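Local coordinates for protein periplasmic beta-glucosidase (Pseudomonas aeruginosa, PDB 6R5T) that probably hydrolyses terminal, non-reducing beta-D-glucosyl residues as a periplasmic family 3 glycoside hydrolase, releasing beta-D-glucose, at residues A231-R243 with T275-M287. The protein carries 1 engineered substitution. Numbering follows the deposited sequence.
Sequences ATANRWLLTDLLR and TRLAIQAGVDMNM
Thr239 and Arg235, one turn apart on helix 235-243, grip the last carbonyls of helix 275-281. Thr239 OG1 donates to Ala281 O at 2.7 Å from above the carbonyl plane, 46° out of it. The Arg235 chain runs extended from CG to NE, its CG swung opposite the backbone N (chi1 -170°), which carries NH1 to 2.7 Å from Gln280 O. That oxygen lies in the guanidinium plane, and the bond is bent to 144° at the hydrogen. Thr239 CG2 sits over one face of the same guanidinium. Beside these bonds the backbones come close: Arg235 CA makes a CA-H...O contact with Ala281 O. Leu238 CD1 meets Val283 CG2 at 3.5 Å, while Ala281 CB packs 3.5 Å from Ala233 C. At the far end Arg243, bent at chi2, brings NH2 to 3.2 Å from Asp284 OD2 in an oblique salt bridge; Arg243 also binds Asp316 and Gly250 O, and Asp284 pairs with Arg312. A water accepts from Arg243 NE and lies within bonding distance of Leu238 O and Gly282 O. Gly282, with positive phi, is C' of the Schellman motif ending helix 275-281; the chain then runs through barrel strand 286-287 to Met287, which touches the bound glucose. Away from that pocket, donors from helix 235-245 thus satisfy the last two carbonyls of helix 271-281, joining both within the TIM-barrel-type domain.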
loop_
_atom_site.group_PDB
_atom_site.type_symbol
_atom_site.label_atom_id
_atom_site.label_comp_id
_atom_site.label_asym_id
_atom_site.label_seq_id
_atom_site.Cartn_x
_atom_site.Cartn_y
_atom_site.Cartn_z
ATOM N N ALA A 231 -4.708 18.465 4.796
ATOM C CA ALA A 231 -5.214 19.323 3.722
ATOM C C ALA A 231 -5.765 20.639 4.312
ATOM O O ALA A 231 -5.556 21.694 3.707
ATOM C CB ALA A 231 -6.234 18.578 2.915
ATOM N N THR A 232 -6.441 20.533 5.436
ATOM C CA THR A 232 -7.116 21.686 6.087
ATOM C C THR A 232 -6.089 22.734 6.497
ATOM O O THR A 232 -6.493 23.914 6.638
ATOM C CB THR A 232 -7.939 21.174 7.255
ATOM O OG1 THR A 232 -8.816 20.181 6.743
ATOM C CG2 THR A 232 -8.748 22.273 7.930
ATOM N N ALA A 233 -4.816 22.364 6.717
ATOM C CA ALA A 233 -3.756 23.322 7.116
ATOM C C ALA A 233 -2.701 23.491 6.033
ATOM O O ALA A 233 -1.587 23.939 6.357
ATOM C CB ALA A 233 -3.095 22.863 8.379
ATOM N N ASN A 234 -3.002 23.104 4.809
ATOM C CA ASN A 234 -1.984 22.955 3.750
ATOM C C ASN A 234 -2.029 24.163 2.825
ATOM O O ASN A 234 -2.822 24.180 1.863
ATOM C CB ASN A 234 -2.203 21.630 3.029
ATOM C CG ASN A 234 -0.975 21.225 2.266
ATOM O OD1 ASN A 234 -0.401 22.060 1.551
ATOM N ND2 ASN A 234 -0.626 19.941 2.353
ATOM N N ARG A 235 -1.236 25.190 3.140
ATOM C CA ARG A 235 -1.263 26.431 2.345
ATOM C C ARG A 235 -0.747 26.185 0.920
ATOM O O ARG A 235 -1.258 26.796 -0.032
ATOM C CB ARG A 235 -0.457 27.514 3.049
ATOM C CG ARG A 235 -0.625 28.889 2.419
ATOM C CD ARG A 235 0.065 29.957 3.262
ATOM N NE ARG A 235 0.270 31.094 2.381
ATOM C CZ ARG A 235 -0.597 32.053 2.140
ATOM N NH1 ARG A 235 -1.754 32.102 2.797
ATOM N NH2 ARG A 235 -0.276 32.992 1.257
ATOM N N TRP A 236 0.167 25.244 0.756
ATOM C CA TRP A 236 0.655 24.894 -0.584
ATOM C C TRP A 236 -0.548 24.418 -1.405
ATOM O O TRP A 236 -0.781 24.841 -2.553
ATOM C CB TRP A 236 1.791 23.872 -0.480
ATOM C CG TRP A 236 2.082 23.328 -1.825
ATOM C CD1 TRP A 236 2.776 23.984 -2.813
ATOM C CD2 TRP A 236 1.543 22.125 -2.405
ATOM N NE1 TRP A 236 2.737 23.239 -3.963
ATOM C CE2 TRP A 236 1.993 22.101 -3.737
ATOM C CE3 TRP A 236 0.766 21.064 -1.924
ATOM C CZ2 TRP A 236 1.677 21.041 -4.583
ATOM C CZ3 TRP A 236 0.458 20.018 -2.765
ATOM C CH2 TRP A 236 0.887 20.025 -4.085
ATOM N N LEU A 237 -1.323 23.503 -0.840
ATOM C CA LEU A 237 -2.458 22.935 -1.595
ATOM C C LEU A 237 -3.545 23.976 -1.857
ATOM O O LEU A 237 -4.053 24.043 -3.001
ATOM C CB LEU A 237 -3.002 21.740 -0.812
ATOM C CG LEU A 237 -4.155 21.004 -1.465
ATOM C CD1 LEU A 237 -3.664 20.053 -2.521
ATOM C CD2 LEU A 237 -4.973 20.265 -0.414
ATOM N N LEU A 238 -3.954 24.728 -0.828
ATOM C CA LEU A 238 -5.225 25.469 -0.921
ATOM C C LEU A 238 -4.970 26.856 -1.501
ATOM O O LEU A 238 -5.922 27.463 -1.974
ATOM C CB LEU A 238 -5.840 25.574 0.467
ATOM C CG LEU A 238 -6.231 24.271 1.118
ATOM C CD1 LEU A 238 -6.863 24.597 2.448
ATOM C CD2 LEU A 238 -7.156 23.471 0.229
ATOM N N THR A 239 -3.769 27.361 -1.355
ATOM C CA THR A 239 -3.413 28.726 -1.820
ATOM C C THR A 239 -2.474 28.677 -3.017
ATOM O O THR A 239 -2.897 29.129 -4.080
ATOM C CB THR A 239 -2.839 29.583 -0.692
ATOM O OG1 THR A 239 -3.817 29.728 0.348
ATOM C CG2 THR A 239 -2.498 30.956 -1.218
ATOM N N ASP A 240 -1.259 28.149 -2.865
ATOM C CA ASP A 240 -0.270 28.150 -3.967
ATOM C C ASP A 240 -0.837 27.402 -5.185
ATOM O O ASP A 240 -0.793 27.884 -6.316
ATOM C CB ASP A 240 1.049 27.579 -3.490
ATOM C CG ASP A 240 1.690 28.390 -2.371
ATOM O OD1 ASP A 240 1.240 29.518 -2.133
ATOM O OD2 ASP A 240 2.612 27.884 -1.730
ATOM N N LEU A 241 -1.319 26.173 -4.975
ATOM C CA LEU A 241 -1.816 25.375 -6.089
ATOM C C LEU A 241 -3.212 25.846 -6.485
ATOM O O LEU A 241 -3.427 26.241 -7.626
ATOM C CB LEU A 241 -1.808 23.914 -5.665
ATOM C CG LEU A 241 -2.342 22.992 -6.753
ATOM C CD1 LEU A 241 -1.412 22.975 -7.960
ATOM C CD2 LEU A 241 -2.550 21.599 -6.171
ATOM N N LEU A 242 -4.195 25.720 -5.594
ATOM C CA LEU A 242 -5.604 25.903 -6.009
ATOM C C LEU A 242 -5.851 27.344 -6.491
ATOM O O LEU A 242 -6.551 27.504 -7.459
ATOM C CB LEU A 242 -6.481 25.575 -4.803
ATOM C CG LEU A 242 -7.982 25.731 -5.000
ATOM C CD1 LEU A 242 -8.503 24.833 -6.117
ATOM C CD2 LEU A 242 -8.703 25.475 -3.687
ATOM N N ARG A 243 -5.310 28.352 -5.803
ATOM C CA ARG A 243 -5.607 29.773 -6.166
ATOM C C ARG A 243 -4.569 30.289 -7.148
ATOM O O ARG A 243 -4.948 30.748 -8.232
ATOM C CB ARG A 243 -5.650 30.629 -4.905
ATOM C CG ARG A 243 -6.640 30.104 -3.877
ATOM C CD ARG A 243 -8.008 30.533 -4.204
ATOM N NE ARG A 243 -8.943 30.199 -3.126
ATOM C CZ ARG A 243 -10.246 30.416 -3.194
ATOM N NH1 ARG A 243 -10.765 31.015 -4.264
ATOM N NH2 ARG A 243 -11.024 30.028 -2.202
ATOM N N THR A 275 -7.460 27.115 14.364
ATOM C CA THR A 275 -8.231 28.086 13.580
ATOM C C THR A 275 -7.278 28.946 12.728
ATOM O O THR A 275 -7.539 29.196 11.531
ATOM C CB THR A 275 -9.043 28.963 14.549
ATOM O OG1 THR A 275 -9.936 28.129 15.289
ATOM C CG2 THR A 275 -9.805 30.012 13.791
ATOM N N ARG A 276 -6.165 29.391 13.345
ATOM C CA ARG A 276 -5.168 30.227 12.637
ATOM C C ARG A 276 -4.624 29.456 11.411
ATOM O O ARG A 276 -4.600 29.997 10.300
ATOM C CB ARG A 276 -4.035 30.629 13.578
ATOM C CG ARG A 276 -3.025 31.483 12.838
ATOM C CD ARG A 276 -1.738 31.838 13.555
ATOM N NE ARG A 276 -1.340 30.817 14.507
ATOM C CZ ARG A 276 -0.549 29.782 14.244
ATOM N NH1 ARG A 276 -0.044 29.594 13.033
ATOM N NH2 ARG A 276 -0.285 28.926 15.213
ATOM N N LEU A 277 -4.273 28.196 11.634
ATOM C CA LEU A 277 -3.684 27.375 10.539
ATOM C C LEU A 277 -4.693 27.244 9.400
ATOM O O LEU A 277 -4.303 27.406 8.253
ATOM C CB LEU A 277 -3.279 26.010 11.069
ATOM C CG LEU A 277 -2.097 25.999 12.016
ATOM C CD1 LEU A 277 -1.881 24.616 12.602
ATOM C CD2 LEU A 277 -0.845 26.490 11.319
ATOM N N ALA A 278 -5.948 26.942 9.696
ATOM C CA ALA A 278 -6.957 26.693 8.641
ATOM C C ALA A 278 -7.232 27.969 7.836
ATOM O O ALA A 278 -7.216 27.943 6.621
ATOM C CB ALA A 278 -8.205 26.158 9.263
ATOM N N ILE A 279 -7.471 29.102 8.491
ATOM C CA ILE A 279 -7.869 30.305 7.718
ATOM C C ILE A 279 -6.669 30.794 6.904
ATOM O O ILE A 279 -6.860 31.180 5.745
ATOM C CB ILE A 279 -8.512 31.404 8.602
ATOM C CG1 ILE A 279 -9.287 32.335 7.646
ATOM C CG2 ILE A 279 -7.479 32.072 9.487
ATOM C CD1 ILE A 279 -10.303 33.242 8.246
ATOM N N GLN A 280 -5.458 30.720 7.447
ATOM C CA GLN A 280 -4.271 31.220 6.710
ATOM C C GLN A 280 -3.892 30.247 5.588
ATOM O O GLN A 280 -3.347 30.705 4.546
ATOM C CB GLN A 280 -3.141 31.533 7.678
ATOM C CG GLN A 280 -3.527 32.690 8.599
ATOM C CD GLN A 280 -2.329 33.482 9.063
ATOM O OE1 GLN A 280 -2.285 34.720 8.865
ATOM N NE2 GLN A 280 -1.393 32.785 9.694
ATOM N N ALA A 281 -4.221 28.971 5.719
ATOM C CA ALA A 281 -3.965 28.009 4.643
ATOM C C ALA A 281 -4.856 28.250 3.440
ATOM O O ALA A 281 -4.408 28.026 2.309
ATOM C CB ALA A 281 -4.091 26.602 5.163
ATOM N N GLY A 282 -6.049 28.758 3.682
ATOM C CA GLY A 282 -7.003 29.071 2.616
ATOM C C GLY A 282 -8.350 28.402 2.779
ATOM O O GLY A 282 -9.080 28.357 1.772
ATOM N N VAL A 283 -8.724 27.970 3.985
ATOM C CA VAL A 283 -10.081 27.417 4.227
ATOM C C VAL A 283 -11.032 28.585 4.523
ATOM O O VAL A 283 -10.747 29.330 5.481
ATOM C CB VAL A 283 -10.068 26.417 5.375
ATOM C CG1 VAL A 283 -11.469 25.976 5.695
ATOM C CG2 VAL A 283 -9.183 25.224 5.057
ATOM N N ASP A 284 -12.048 28.768 3.701
ATOM C CA ASP A 284 -12.966 29.936 3.845
ATOM C C ASP A 284 -14.070 29.643 4.844
ATOM O O ASP A 284 -14.378 30.504 5.706
ATOM C CB ASP A 284 -13.594 30.321 2.513
ATOM C CG ASP A 284 -12.627 30.798 1.462
ATOM O OD1 ASP A 284 -11.480 31.301 1.806
ATOM O OD2 ASP A 284 -12.994 30.690 0.295
ATOM N N MET A 285 -14.687 28.484 4.743
ATOM C CA MET A 285 -15.924 28.225 5.489
ATOM C C MET A 285 -15.671 27.024 6.396
ATOM O O MET A 285 -15.023 25.992 5.990
ATOM C CB MET A 285 -17.081 28.060 4.500
ATOM C CG MET A 285 -18.319 27.532 5.071
ATOM S SD MET A 285 -19.652 27.878 3.835
ATOM C CE MET A 285 -20.417 29.321 4.600
ATOM N N ASN A 286 -16.099 27.171 7.631
ATOM C CA ASN A 286 -15.852 26.238 8.753
ATOM C C ASN A 286 -17.094 25.401 9.012
ATOM O O ASN A 286 -18.125 25.941 9.473
ATOM C CB ASN A 286 -15.438 27.103 9.937
ATOM C CG ASN A 286 -15.260 26.430 11.275
ATOM O OD1 ASN A 286 -15.558 27.088 12.298
ATOM N ND2 ASN A 286 -14.736 25.206 11.282
ATOM N N MET A 287 -16.993 24.105 8.732
ATOM C CA MET A 287 -18.133 23.165 8.891
ATOM C C MET A 287 -18.202 22.651 10.322
ATOM O O MET A 287 -17.274 21.947 10.808
ATOM C CB MET A 287 -18.050 22.036 7.858
ATOM C CG MET A 287 -19.226 21.123 7.819
ATOM S SD MET A 287 -18.954 19.948 6.416
ATOM C CE MET A 287 -20.605 19.734 5.772
HETATM O O HOH W 1 -7.961 28.791 -0.833
#